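Local atomic coordinates of pectate lyase (Pectobacterium carotovorum, PDB entry 4U49), a protein that cleaves polygalacturonate by calcium-dependent elimination, probably in an endo mode and also acting on highly methylated pectins. Residues V46-V51 with I65-S70; T270-T275 with E295-R300; D72-D77 with N243-G248; K302-G307 with E330-K335. All blocks are in the same frame, centred on the assembly; numbering follows the deposited sequence.

Contact 1: residues V46-V51 with I65-S70; sequences VVRQDV and IAELNS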
loop_
_atom_site.group_PDB
_atom_site.type_symbol
_atom_site.label_atom_id
_atom_site.label_comp_id
_atom_site.label_asym_id
_atom_site.label_seq_id
_atom_site.Cartn_x
_atom_site.Cartn_y
_atom_site.Cartn_z
ATOM N N VAL A 46 2.841 14.711 -15.565
ATOM C CA VAL A 46 2.010 13.783 -16.325
ATOM C C VAL A 46 0.537 14.204 -16.282
ATOM O O VAL A 46 0.056 14.746 -15.283
ATOM C CB VAL A 46 2.171 12.323 -15.819
ATOM C CG1 VAL A 46 3.614 12.056 -15.412
ATOM C CG2 VAL A 46 1.255 12.043 -14.665
ATOM N N VAL A 47 -0.171 13.975 -17.382
ATOM C CA VAL A 47 -1.570 14.375 -17.474
ATOM C C VAL A 47 -2.488 13.194 -17.773
ATOM O O VAL A 47 -3.689 13.258 -17.517
ATOM C CB VAL A 47 -1.777 15.464 -18.552
ATOM C CG1 VAL A 47 -1.001 16.718 -18.190
ATOM C CG2 VAL A 47 -1.366 14.953 -19.926
ATOM N N ARG A 48 -1.923 12.116 -18.310
ATOM C CA ARG A 48 -2.705 10.929 -18.633
ATOM C C ARG A 48 -1.823 9.683 -18.666
ATOM O O ARG A 48 -0.620 9.772 -18.905
ATOM C CB ARG A 48 -3.414 11.101 -19.980
ATOM C CG ARG A 48 -4.561 10.131 -20.206
ATOM C CD ARG A 48 -5.180 10.305 -21.584
ATOM N NE ARG A 48 -4.476 9.546 -22.614
ATOM C CZ ARG A 48 -3.889 10.090 -23.676
ATOM N NH1 ARG A 48 -3.921 11.406 -23.851
ATOM N NH2 ARG A 48 -3.278 9.318 -24.564
ATOM N N GLN A 49 -2.427 8.525 -18.415
ATOM C CA GLN A 49 -1.719 7.253 -18.504
ATOM C C GLN A 49 -2.562 6.222 -19.253
ATOM O O GLN A 49 -3.775 6.140 -19.055
ATOM C CB GLN A 49 -1.363 6.741 -17.111
ATOM C CG GLN A 49 -0.507 7.699 -16.308
ATOM C CD GLN A 49 -0.217 7.188 -14.916
ATOM O OE1 GLN A 49 0.877 6.697 -14.640
ATOM N NE2 GLN A 49 -1.197 7.303 -14.027
ATOM N N ASP A 50 -1.921 5.436 -20.114
ATOM C CA ASP A 50 -2.630 4.438 -20.917
ATOM C C ASP A 50 -2.128 3.030 -20.619
ATOM O O ASP A 50 -0.925 2.810 -20.493
ATOM C CB ASP A 50 -2.473 4.727 -22.412
ATOM C CG ASP A 50 -3.230 5.963 -22.859
ATOM O OD1 ASP A 50 -4.096 6.450 -22.105
ATOM O OD2 ASP A 50 -2.969 6.439 -23.983
ATOM N N VAL A 51 -3.052 2.080 -20.521
ATOM C CA VAL A 51 -2.705 0.689 -20.247
ATOM C C VAL A 51 -2.876 -0.186 -21.488
ATOM O O VAL A 51 -3.940 -0.190 -22.111
ATOM C CB VAL A 51 -3.562 0.108 -19.108
ATOM C CG1 VAL A 51 -3.204 -1.350 -18.860
ATOM C CG2 VAL A 51 -3.391 0.936 -17.841
ATOM N N ILE A 65 -6.366 -1.135 -23.145
ATOM C CA ILE A 65 -7.497 -1.639 -22.370
ATOM C C ILE A 65 -7.969 -0.659 -21.302
ATOM O O ILE A 65 -8.977 -0.907 -20.643
ATOM C CB ILE A 65 -7.172 -2.987 -21.682
ATOM C CG1 ILE A 65 -6.011 -2.830 -20.698
ATOM C CG2 ILE A 65 -6.870 -4.064 -22.722
ATOM C CD1 ILE A 65 -5.784 -4.049 -19.806
ATOM N N ALA A 66 -7.252 0.453 -21.136
ATOM C CA ALA A 66 -7.636 1.449 -20.137
ATOM C C ALA A 66 -6.960 2.799 -20.342
ATOM O O ALA A 66 -5.808 2.885 -20.770
ATOM C CB ALA A 66 -7.334 0.934 -18.738
ATOM N N GLU A 67 -7.701 3.853 -20.024
ATOM C CA GLU A 67 -7.181 5.210 -20.015
ATOM C C GLU A 67 -7.354 5.755 -18.604
ATOM O O GLU A 67 -8.468 5.776 -18.081
ATOM C CB GLU A 67 -7.907 6.075 -21.045
ATOM C CG GLU A 67 -7.303 7.442 -21.250
ATOM C CD GLU A 67 -7.966 8.191 -22.386
ATOM O OE1 GLU A 67 -8.853 9.026 -22.111
ATOM O OE2 GLU A 67 -7.602 7.939 -23.554
ATOM N N LEU A 68 -6.255 6.180 -17.985
ATOM C CA LEU A 68 -6.255 6.492 -16.557
ATOM C C LEU A 68 -5.949 7.952 -16.248
ATOM O O LEU A 68 -5.469 8.699 -17.105
ATOM C CB LEU A 68 -5.240 5.606 -15.823
ATOM C CG LEU A 68 -5.346 4.091 -16.009
ATOM C CD1 LEU A 68 -4.301 3.377 -15.152
ATOM C CD2 LEU A 68 -6.743 3.590 -15.677
ATOM N N ASN A 69 -6.214 8.352 -15.007
ATOM C CA ASN A 69 -5.833 9.680 -14.548
ATOM C C ASN A 69 -4.315 9.809 -14.462
ATOM O O ASN A 69 -3.579 8.901 -14.852
ATOM C CB ASN A 69 -6.482 10.005 -13.193
ATOM C CG ASN A 69 -6.068 9.044 -12.082
ATOM O OD1 ASN A 69 -4.986 8.458 -12.107
ATOM N ND2 ASN A 69 -6.940 8.887 -11.091
ATOM N N SER A 70 -3.851 10.932 -13.932
ATOM C CA SER A 70 -2.424 11.217 -13.897
ATOM C C SER A 70 -1.738 10.637 -12.662
ATOM O O SER A 70 -0.515 10.525 -12.623
ATOM C CB SER A 70 -2.193 12.728 -13.953
ATOM O OG SER A 70 -2.709 13.365 -12.795
#

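Contact 2: residues T270-T275 with E295-R300; sequences TIISAT and EIRDLR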
loop_
_atom_site.group_PDB
_atom_site.type_symbol
_atom_site.label_atom_id
_atom_site.label_comp_id
_atom_site.label_asym_id
_atom_site.label_seq_id
_atom_site.Cartn_x
_atom_site.Cartn_y
_atom_site.Cartn_z
ATOM N N THR A 270 -3.371 9.482 5.968
ATOM C CA THR A 270 -4.049 10.077 4.827
ATOM C C THR A 270 -4.089 9.095 3.670
ATOM O O THR A 270 -3.052 8.671 3.160
ATOM C CB THR A 270 -3.376 11.381 4.368
ATOM O OG1 THR A 270 -3.389 12.330 5.442
ATOM C CG2 THR A 270 -4.122 11.964 3.178
ATOM N N ILE A 271 -5.296 8.717 3.269
ATOM C CA ILE A 271 -5.466 7.892 2.087
ATOM C C ILE A 271 -5.842 8.803 0.933
ATOM O O ILE A 271 -6.980 9.255 0.842
ATOM C CB ILE A 271 -6.549 6.814 2.267
ATOM C CG1 ILE A 271 -6.207 5.880 3.428
ATOM C CG2 ILE A 271 -6.719 6.014 0.981
ATOM C CD1 ILE A 271 -7.268 4.829 3.677
ATOM N N ILE A 272 -4.877 9.098 0.071
ATOM C CA ILE A 272 -5.148 9.923 -1.100
ATOM C C ILE A 272 -5.912 9.095 -2.132
ATOM O O ILE A 272 -6.901 9.553 -2.706
ATOM C CB ILE A 272 -3.851 10.488 -1.706
ATOM C CG1 ILE A 272 -3.108 11.326 -0.659
ATOM C CG2 ILE A 272 -4.162 11.317 -2.946
ATOM C CD1 ILE A 272 -1.901 12.076 -1.196
ATOM N N SER A 273 -5.461 7.863 -2.344
ATOM C CA SER A 273 -6.170 6.922 -3.204
ATOM C C SER A 273 -5.717 5.495 -2.922
ATOM O O SER A 273 -4.523 5.220 -2.817
ATOM C CB SER A 273 -5.958 7.262 -4.681
ATOM O OG SER A 273 -4.581 7.232 -5.008
ATOM N N ALA A 274 -6.685 4.593 -2.794
ATOM C CA ALA A 274 -6.399 3.186 -2.541
ATOM C C ALA A 274 -7.559 2.321 -3.008
ATOM O O ALA A 274 -8.693 2.790 -3.100
ATOM C CB ALA A 274 -6.124 2.949 -1.062
ATOM N N THR A 275 -7.265 1.058 -3.296
ATOM C CA THR A 275 -8.279 0.098 -3.714
ATOM C C THR A 275 -8.177 -1.179 -2.895
ATOM O O THR A 275 -7.085 -1.710 -2.704
ATOM C CB THR A 275 -8.142 -0.259 -5.207
ATOM O OG1 THR A 275 -8.481 0.879 -6.008
ATOM C CG2 THR A 275 -9.061 -1.417 -5.570
ATOM N N GLU A 295 -7.665 10.999 7.184
ATOM C CA GLU A 295 -8.229 11.716 6.051
ATOM C C GLU A 295 -8.252 10.795 4.834
ATOM O O GLU A 295 -7.218 10.272 4.423
ATOM C CB GLU A 295 -7.430 12.989 5.762
ATOM C CG GLU A 295 -7.973 13.804 4.596
ATOM C CD GLU A 295 -7.445 15.226 4.574
ATOM O OE1 GLU A 295 -6.465 15.518 5.292
ATOM O OE2 GLU A 295 -8.018 16.058 3.837
ATOM N N ILE A 296 -9.437 10.588 4.273
ATOM C CA ILE A 296 -9.609 9.635 3.182
ATOM C C ILE A 296 -10.305 10.285 1.993
ATOM O O ILE A 296 -11.411 10.810 2.127
ATOM C CB ILE A 296 -10.412 8.407 3.641
ATOM C CG1 ILE A 296 -9.679 7.706 4.788
ATOM C CG2 ILE A 296 -10.653 7.457 2.471
ATOM C CD1 ILE A 296 -10.537 6.741 5.576
ATOM N N ARG A 297 -9.658 10.245 0.831
ATOM C CA ARG A 297 -10.138 10.996 -0.333
ATOM C C ARG A 297 -10.755 10.131 -1.428
ATOM O O ARG A 297 -11.828 10.441 -1.944
ATOM C CB ARG A 297 -8.999 11.814 -0.949
ATOM C CG ARG A 297 -8.261 12.732 0.006
ATOM C CD ARG A 297 -7.549 13.835 -0.772
ATOM N NE ARG A 297 -6.246 14.175 -0.205
ATOM C CZ ARG A 297 -6.070 14.965 0.850
ATOM N NH1 ARG A 297 -7.118 15.496 1.464
ATOM N NH2 ARG A 297 -4.847 15.220 1.296
ATOM N N ASP A 298 -10.066 9.060 -1.799
ATOM C CA ASP A 298 -10.473 8.265 -2.953
ATOM C C ASP A 298 -10.274 6.781 -2.668
ATOM O O ASP A 298 -9.302 6.169 -3.104
ATOM C CB ASP A 298 -9.687 8.704 -4.197
ATOM C CG ASP A 298 -9.994 7.866 -5.428
ATOM O OD1 ASP A 298 -11.041 7.186 -5.463
ATOM O OD2 ASP A 298 -9.175 7.894 -6.372
ATOM N N LEU A 299 -11.214 6.204 -1.933
ATOM C CA LEU A 299 -11.126 4.804 -1.549
ATOM C C LEU A 299 -12.110 3.949 -2.336
ATOM O O LEU A 299 -13.308 4.226 -2.350
ATOM C CB LEU A 299 -11.377 4.659 -0.048
ATOM C CG LEU A 299 -11.266 3.263 0.559
ATOM C CD1 LEU A 299 -9.880 2.681 0.340
ATOM C CD2 LEU A 299 -11.608 3.307 2.045
ATOM N N ARG A 300 -11.596 2.918 -2.998
ATOM C CA ARG A 300 -12.432 1.995 -3.757
ATOM C C ARG A 300 -12.415 0.620 -3.099
ATOM O O ARG A 300 -11.349 0.057 -2.853
ATOM C CB ARG A 300 -11.952 1.884 -5.207
ATOM C CG ARG A 300 -11.590 3.205 -5.870
ATOM C CD ARG A 300 -10.666 2.958 -7.060
ATOM N NE ARG A 300 -10.220 4.181 -7.725
ATOM C CZ ARG A 300 -9.243 4.965 -7.281
ATOM N NH1 ARG A 300 -8.617 4.674 -6.148
ATOM N NH2 ARG A 300 -8.901 6.052 -7.962
#

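Contact 3: residues D72-D77 with N243-G248; sequences DRTFTD and NFTLTG. Unlike the reference sequence in segment 243-248: Asn243 (reference Lys).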
loop_
_atom_site.group_PDB
_atom_site.type_symbol
_atom_site.label_atom_id
_atom_site.label_comp_id
_atom_site.label_asym_id
_atom_site.label_seq_id
_atom_site.Cartn_x
_atom_site.Cartn_y
_atom_site.Cartn_z
ATOM N N ASP A 72 -2.787 7.663 -10.583
ATOM C CA ASP A 72 -2.810 6.224 -10.310
ATOM C C ASP A 72 -1.475 5.580 -10.669
ATOM O O ASP A 72 -0.863 5.930 -11.677
ATOM C CB ASP A 72 -3.938 5.534 -11.089
ATOM C CG ASP A 72 -5.313 5.766 -10.474
ATOM O OD1 ASP A 72 -5.430 6.565 -9.518
ATOM O OD2 ASP A 72 -6.285 5.149 -10.966
ATOM N N ARG A 73 -1.020 4.644 -9.842
ATOM C CA ARG A 73 0.194 3.895 -10.147
ATOM C C ARG A 73 -0.081 2.395 -10.115
ATOM O O ARG A 73 0.844 1.584 -10.052
ATOM C CB ARG A 73 1.319 4.256 -9.170
ATOM C CG ARG A 73 1.805 5.705 -9.283
ATOM C CD ARG A 73 2.428 5.990 -10.644
ATOM N NE ARG A 73 3.008 7.331 -10.716
ATOM C CZ ARG A 73 2.371 8.400 -11.187
ATOM N NH1 ARG A 73 1.127 8.295 -11.632
ATOM N NH2 ARG A 73 2.983 9.578 -11.217
ATOM N N THR A 74 -1.364 2.038 -10.143
ATOM C CA THR A 74 -1.786 0.647 -10.269
ATOM C C THR A 74 -2.973 0.513 -11.213
ATOM O O THR A 74 -3.648 1.494 -11.519
ATOM C CB THR A 74 -2.203 0.029 -8.921
ATOM O OG1 THR A 74 -3.448 0.602 -8.505
ATOM C CG2 THR A 74 -1.148 0.258 -7.855
ATOM N N PHE A 75 -3.225 -0.711 -11.662
ATOM C CA PHE A 75 -4.420 -1.025 -12.433
ATOM C C PHE A 75 -4.799 -2.482 -12.222
ATOM O O PHE A 75 -3.932 -3.352 -12.167
ATOM C CB PHE A 75 -4.209 -0.747 -13.924
ATOM C CG PHE A 75 -5.379 -1.142 -14.782
ATOM C CD1 PHE A 75 -6.495 -0.326 -14.865
ATOM C CD2 PHE A 75 -5.367 -2.329 -15.500
ATOM C CE1 PHE A 75 -7.577 -0.684 -15.649
ATOM C CE2 PHE A 75 -6.447 -2.694 -16.283
ATOM C CZ PHE A 75 -7.553 -1.869 -16.357
ATOM N N THR A 76 -6.098 -2.744 -12.109
ATOM C CA THR A 76 -6.589 -4.107 -11.944
ATOM C C THR A 76 -7.262 -4.598 -13.221
ATOM O O THR A 76 -8.270 -4.042 -13.650
ATOM C CB THR A 76 -7.590 -4.218 -10.778
ATOM O OG1 THR A 76 -6.952 -3.842 -9.552
ATOM C CG2 THR A 76 -8.104 -5.646 -10.656
ATOM N N ASP A 77 -6.703 -5.642 -13.823
ATOM C CA ASP A 77 -7.263 -6.218 -15.039
ATOM C C ASP A 77 -8.124 -7.431 -14.706
ATOM O O ASP A 77 -7.618 -8.460 -14.260
ATOM C CB ASP A 77 -6.148 -6.601 -16.020
ATOM C CG ASP A 77 -6.682 -7.129 -17.343
ATOM O OD1 ASP A 77 -5.872 -7.607 -18.163
ATOM O OD2 ASP A 77 -7.909 -7.073 -17.568
ATOM N N ASN A 243 -3.145 4.851 -5.828
ATOM C CA ASN A 243 -4.066 3.718 -5.873
ATOM C C ASN A 243 -3.416 2.413 -5.412
ATOM O O ASN A 243 -3.583 1.369 -6.046
ATOM C CB ASN A 243 -4.640 3.549 -7.283
ATOM C CG ASN A 243 -5.928 2.752 -7.291
ATOM O OD1 ASN A 243 -6.596 2.627 -6.263
ATOM N ND2 ASN A 243 -6.284 2.207 -8.451
ATOM N N PHE A 244 -2.663 2.497 -4.317
ATOM C CA PHE A 244 -2.168 1.329 -3.592
ATOM C C PHE A 244 -3.304 0.327 -3.428
ATOM O O PHE A 244 -4.404 0.696 -3.025
ATOM C CB PHE A 244 -1.596 1.764 -2.237
ATOM C CG PHE A 244 -1.305 0.634 -1.289
ATOM C CD1 PHE A 244 -0.246 -0.229 -1.513
ATOM C CD2 PHE A 244 -2.069 0.464 -0.144
ATOM C CE1 PHE A 244 0.028 -1.259 -0.625
ATOM C CE2 PHE A 244 -1.801 -0.563 0.743
ATOM C CZ PHE A 244 -0.752 -1.423 0.505
ATOM N N THR A 245 -3.048 -0.934 -3.769
ATOM C CA THR A 245 -4.123 -1.919 -3.866
ATOM C C THR A 245 -3.922 -3.136 -2.967
ATOM O O THR A 245 -2.873 -3.780 -2.991
ATOM C CB THR A 245 -4.297 -2.409 -5.323
ATOM O OG1 THR A 245 -4.687 -1.310 -6.157
ATOM C CG2 THR A 245 -5.362 -3.502 -5.409
ATOM N N LEU A 246 -4.947 -3.443 -2.179
ATOM C CA LEU A 246 -4.966 -4.649 -1.359
ATOM C C LEU A 246 -5.718 -5.756 -2.086
ATOM O O LEU A 246 -6.811 -5.532 -2.603
ATOM C CB LEU A 246 -5.622 -4.378 -0.003
ATOM C CG LEU A 246 -4.970 -3.355 0.931
ATOM C CD1 LEU A 246 -5.776 -3.234 2.221
ATOM C CD2 LEU A 246 -3.535 -3.742 1.237
ATOM N N THR A 247 -5.134 -6.947 -2.130
ATOM C CA THR A 247 -5.815 -8.092 -2.720
ATOM C C THR A 247 -5.801 -9.276 -1.757
ATOM O O THR A 247 -4.958 -9.355 -0.860
ATOM C CB THR A 247 -5.183 -8.504 -4.067
ATOM O OG1 THR A 247 -5.929 -9.589 -4.633
ATOM C CG2 THR A 247 -3.740 -8.931 -3.880
ATOM N N GLY A 248 -6.743 -10.192 -1.946
ATOM C CA GLY A 248 -6.891 -11.326 -1.055
ATOM C C GLY A 248 -7.818 -11.012 0.105
ATOM O O GLY A 248 -8.783 -10.262 -0.042
HETATM O O HOH W 1 -6.106 2.638 -11.716
HETATM O O HOH W 2 -5.677 -1.369 -8.874
#

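Contact 4: residues K302-G307 with E330-K335; sequences KGYKEG and EFWDTK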
loop_
_atom_site.group_PDB
_atom_site.type_symbol
_atom_site.label_atom_id
_atom_site.label_comp_id
_atom_site.label_asym_id
_atom_site.label_seq_id
_atom_site.Cartn_x
_atom_site.Cartn_y
_atom_site.Cartn_z
ATOM N N LYS A 302 -14.184 -3.395 -3.072
ATOM C CA LYS A 302 -14.995 -4.397 -3.760
ATOM C C LYS A 302 -16.287 -4.685 -3.001
ATOM O O LYS A 302 -16.257 -5.056 -1.828
ATOM C CB LYS A 302 -14.204 -5.693 -3.948
ATOM C CG LYS A 302 -15.004 -6.810 -4.604
ATOM C CD LYS A 302 -14.184 -8.081 -4.727
ATOM C CE LYS A 302 -14.986 -9.188 -5.392
ATOM N NZ LYS A 302 -14.251 -10.484 -5.409
ATOM N N GLY A 303 -17.415 -4.497 -3.681
ATOM C CA GLY A 303 -18.723 -4.743 -3.101
ATOM C C GLY A 303 -19.009 -3.899 -1.873
ATOM O O GLY A 303 -19.615 -4.374 -0.911
ATOM N N TYR A 304 -18.578 -2.643 -1.906
ATOM C CA TYR A 304 -18.703 -1.781 -0.737
ATOM C C TYR A 304 -20.148 -1.450 -0.387
ATOM O O TYR A 304 -20.944 -1.076 -1.247
ATOM C CB TYR A 304 -17.935 -0.473 -0.934
ATOM C CG TYR A 304 -18.185 0.507 0.189
ATOM C CD1 TYR A 304 -17.654 0.287 1.454
ATOM C CD2 TYR A 304 -18.969 1.640 -0.006
ATOM C CE1 TYR A 304 -17.887 1.169 2.492
ATOM C CE2 TYR A 304 -19.206 2.528 1.028
ATOM C CZ TYR A 304 -18.661 2.287 2.274
ATOM O OH TYR A 304 -18.893 3.165 3.308
ATOM N N LYS A 305 -20.467 -1.601 0.894
ATOM C CA LYS A 305 -21.715 -1.114 1.465
ATOM C C LYS A 305 -21.378 -0.448 2.793
ATOM O O LYS A 305 -20.437 -0.864 3.470
ATOM C CB LYS A 305 -22.718 -2.251 1.660
ATOM C CG LYS A 305 -23.100 -2.967 0.372
ATOM C CD LYS A 305 -23.843 -4.264 0.649
ATOM C CE LYS A 305 -24.072 -5.047 -0.634
ATOM N NZ LYS A 305 -22.795 -5.272 -1.367
ATOM N N GLU A 306 -22.129 0.585 3.162
ATOM C CA GLU A 306 -21.856 1.311 4.400
ATOM C C GLU A 306 -21.876 0.376 5.606
ATOM O O GLU A 306 -22.862 -0.318 5.852
ATOM C CB GLU A 306 -22.861 2.450 4.594
ATOM C CG GLU A 306 -22.614 3.277 5.848
ATOM C CD GLU A 306 -23.300 4.627 5.804
ATOM O OE1 GLU A 306 -23.635 5.158 6.884
ATOM O OE2 GLU A 306 -23.497 5.163 4.693
ATOM N N GLY A 307 -20.770 0.355 6.343
ATOM C CA GLY A 307 -20.625 -0.529 7.483
ATOM C C GLY A 307 -19.960 -1.841 7.111
ATOM O O GLY A 307 -19.583 -2.625 7.981
ATOM N N GLU A 330 -18.445 3.859 13.750
ATOM C CA GLU A 330 -18.019 4.454 12.488
ATOM C C GLU A 330 -18.507 5.894 12.374
ATOM O O GLU A 330 -19.651 6.198 12.711
ATOM C CB GLU A 330 -18.532 3.633 11.306
ATOM C CG GLU A 330 -18.065 4.138 9.953
ATOM C CD GLU A 330 -18.553 3.272 8.810
ATOM O OE1 GLU A 330 -19.622 2.642 8.955
ATOM O OE2 GLU A 330 -17.865 3.217 7.770
ATOM N N PHE A 331 -17.638 6.777 11.891
ATOM C CA PHE A 331 -17.975 8.190 11.789
ATOM C C PHE A 331 -17.540 8.807 10.468
ATOM O O PHE A 331 -16.582 8.351 9.839
ATOM C CB PHE A 331 -17.352 8.968 12.947
ATOM C CG PHE A 331 -17.944 8.633 14.281
ATOM C CD1 PHE A 331 -19.020 9.350 14.774
ATOM C CD2 PHE A 331 -17.429 7.595 15.037
ATOM C CE1 PHE A 331 -19.567 9.040 16.001
ATOM C CE2 PHE A 331 -17.976 7.278 16.261
ATOM C CZ PHE A 331 -19.045 8.004 16.744
ATOM N N TRP A 332 -18.263 9.849 10.069
ATOM C CA TRP A 332 -17.987 10.600 8.851
ATOM C C TRP A 332 -17.948 12.093 9.155
ATOM O O TRP A 332 -18.710 12.576 9.993
ATOM C CB TRP A 332 -19.051 10.324 7.785
ATOM C CG TRP A 332 -19.302 8.874 7.533
ATOM C CD1 TRP A 332 -20.147 8.055 8.227
ATOM C CD2 TRP A 332 -18.713 8.066 6.509
ATOM N NE1 TRP A 332 -20.115 6.786 7.701
ATOM C CE2 TRP A 332 -19.244 6.767 6.643
ATOM C CE3 TRP A 332 -17.786 8.314 5.492
ATOM C CZ2 TRP A 332 -18.879 5.720 5.800
ATOM C CZ3 TRP A 332 -17.427 7.271 4.652
ATOM C CH2 TRP A 332 -17.972 5.990 4.813
ATOM N N ASP A 333 -17.060 12.813 8.474
ATOM C CA ASP A 333 -16.985 14.272 8.568
ATOM C C ASP A 333 -16.834 14.786 10.001
ATOM O O ASP A 333 -17.486 15.755 10.393
ATOM C CB ASP A 333 -18.222 14.900 7.923
ATOM C CG ASP A 333 -18.362 14.529 6.461
ATOM O OD1 ASP A 333 -17.382 14.708 5.707
ATOM O OD2 ASP A 333 -19.441 14.038 6.071
ATOM N N THR A 334 -15.979 14.130 10.779
ATOM C CA THR A 334 -15.672 14.584 12.129
ATOM C C THR A 334 -14.231 15.069 12.195
ATOM O O THR A 334 -13.487 14.944 11.222
ATOM C CB THR A 334 -15.877 13.473 13.169
ATOM O OG1 THR A 334 -14.979 12.391 12.887
ATOM C CG2 THR A 334 -17.311 12.963 13.134
ATOM N N LYS A 335 -13.835 15.611 13.343
ATOM C CA LYS A 335 -12.482 16.143 13.496
ATOM C C LYS A 335 -11.431 15.039 13.367
ATOM O O LYS A 335 -10.313 15.292 12.917
ATOM C CB LYS A 335 -12.331 16.875 14.835
ATOM C CG LYS A 335 -12.522 16.011 16.071
ATOM C CD LYS A 335 -12.378 16.831 17.345
ATOM C CE LYS A 335 -12.573 15.977 18.594
ATOM N NZ LYS A 335 -11.501 14.956 18.763
HETATM O O HOH W 3 -18.527 1.841 5.844
HETATM O O HOH W 4 -22.109 4.695 9.157
#

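Contact 1: residues V46-V51 with I65-S70
Val51 and Ala66, Asp50 and Glu67, and Gln49 and Leu68 pair as antiparallel neighbours in the beta hairpin of strands 46-54 and 62-68, within an N-terminal beta sandwich whose strand order is like that of a fibronectin type III domain. Gln49 and Leu68 form a hydrogen-bonded pair, with a 2.7 Å bond from Leu68 N to Gln49 O and a weak return bond. Val51 N donates almost straight to Ala66 O (2.9 Å, 176°), while Ile65 N bonds to Val51 O; Ile65 and Ala66 both face Val51, a classic beta bulge. On the face of Gln49, Val51 and Leu68, the two methyls of Val51 divide the work: CG1, anti to the backbone N (chi1 179°), meets Ile65 CG1, and CG2 lies 3.7 Å from Leu68 CD1. The Gln49 amide extends past the strand end to give Asn69 O a hydrogen bond from NE2 (3.0 Å), and NE2 also serves Asp72. On the other face Arg48 grips Asp50 side-on, NE to OD1 (3.2 Å) and NH2 to OD2 (3.0 Å). Glu67 lays CG against Arg48 CD, and its OE2 adds a long salt bridge to Arg48 NE, well out of the guanidinium plane; Lys64, its stronger partner, also binds Asp50. Strand 87-94 flanks 46-54 on its other edge, while Phe75 of strand 74-77 and Leu37 and Trp39 of strand 34-41 pack against the apolar face.

Contact 2: residues T270-T275 with E295-R300
Ile271 and Ile296 lie side by side and point the same way, CD1 of the first 3.9 Å from CG1 of the second. They stack in register on neighbouring coils of a parallel beta-helix and share one torsion, CG1 anti to the carbonyl carbon (chi1 -60°). Further along the same face, Leu299 brings CD1 up to Ala274 CB at 4.0 Å. The backbones run in parallel register, with Ile271 N bonded to Glu295 O (2.7 Å) and Arg300 N to Ala274 O (2.9 Å); a short irregular step at 272-273 and 297-298 interrupts both strands, which then resume in the same register. On the opposite face Arg300 stretches from CG to NE across Thr275, its CD 3.2 Å from Thr275 OG1, whose polar partner is Asn243. The Arg300 guanidinium has Ser273 CB and Ala274 at its edge and Asp298 OD1 over one face. Arg297 is bent at chi3 (-142°), placing its guanidinium with one face over Thr270 CG2 and NH1 in a salt bridge with Glu295 OE2, its hydrogen bond weak. Strands 236-241 and 244-247 stack next to 267-271 and 274-277, while Ile283 of strand 282-287 covers Ile271 and Leu299 from within.

Contact 3: residues D72-D77 with N243-G248
Asn243 O is gripped by two threonine hydroxyls, one from each segment. Thr74 OG1 donates to it at 2.6 Å and Thr245 OG1 at 2.9 Å, and they reach the carbonyl from opposite faces of its plane, each tilted about 30° from it. Thr74 can do this because OG1 sits between its backbone N and carbonyl carbon (chi1 71°), directed at the Asn243 backbone; its CG2 also rests against the same oxygen, at 3.2 Å. The Asn243 side chain crosses that of Thr74 at about a right angle, and ND2 passes OG1 at a poor angle for bonding. The other end of the amide, OD1, is held by Thr275, which helps fix its rotation. Beside it, Asp72 packs OD1 against Asn243 CB (3.8 Å), the carboxylate set obliquely to the amide. Water fills out the polar seam: one molecule donates to Asp72 OD2 (2.6 Å) and Thr74 O and accepts from Asn243 ND2, and a second links Thr76 OG1 to Thr245 OG1 at 2.9 Å from each. The strands 74-77 and 244-247 approach at 38° with axes 7.6 Å apart, too far for backbone pairing, so threonine side chains, the Asn243 carbonyl and waters bridge the gap. This seam joins the three-stranded sheet of the N-terminal sandwich to the parallel beta-helix, the fold of the pectate lyase family.

Contact 4: residues K302-G307 with E330-K335
Tyr304 OH meets the edge of the Trp332 indole, 3.3 Å from CH2 and near the ring plane, the two side chains coming from opposite directions. Beside them Glu330 OE1 lies 3.6 Å from Gly307 CA, the closest approach of the carboxylate to the 302-307 segment. Two waters complete the link. One accepts from Tyr304 OH (2.9 Å) and Gly307 N (2.7 Å) and donates to Glu330 OE2, tying phenol, backbone and acid together. The other, in the plane of the indole at its edge, accepts from Trp332 NE1 (3.2 Å) and donates to Glu306 OE1 and Glu330 OE1, bridging the two acids and probably easing their like charges. Both segments belong to the surface of the parallel beta-helix: 302-307 is a loop after strand 294-301, and residues 330-335 lead off the end of strand 327-330. Glu330 is extended, with CG anti to the backbone N (chi1 -177°), and this carries its carboxylate across to the waters; Val311 N binds OE2 as well. Glu306, likewise extended, forms a salt bridge with Arg341, which also makes a cation-pi contact with Trp332. Val311 and Val344 each touch both Tyr304 and Trp332, and Val339 packs on the indole.

In the fold
Contacts 1 and 3 meet directly: Gln49 NE2 reaches Asp72 O at 2.7 Å, and Ala66 CB lies 3.5 Å from Phe75 CE1, so the hairpin of contact 1 leans on the strand that contact 3 ties to the beta-helix. Contact 3 passes on to contact 2 through Asn243, whose OD1 is 2.6 Å from Thr275 OG1, and through neighbouring strands 244-247 and 274-277. Contact 4 adjoins contact 2 in sequence, their centres about 12 Å apart, but lies about 28 Å from contact 1 between centres. Of the four, contact 3 comes near the calcium site: the Phe244 side chain is about 6 Å from that of Ile195 and about 10 Å from that of Asn216, although no calcium is bound here.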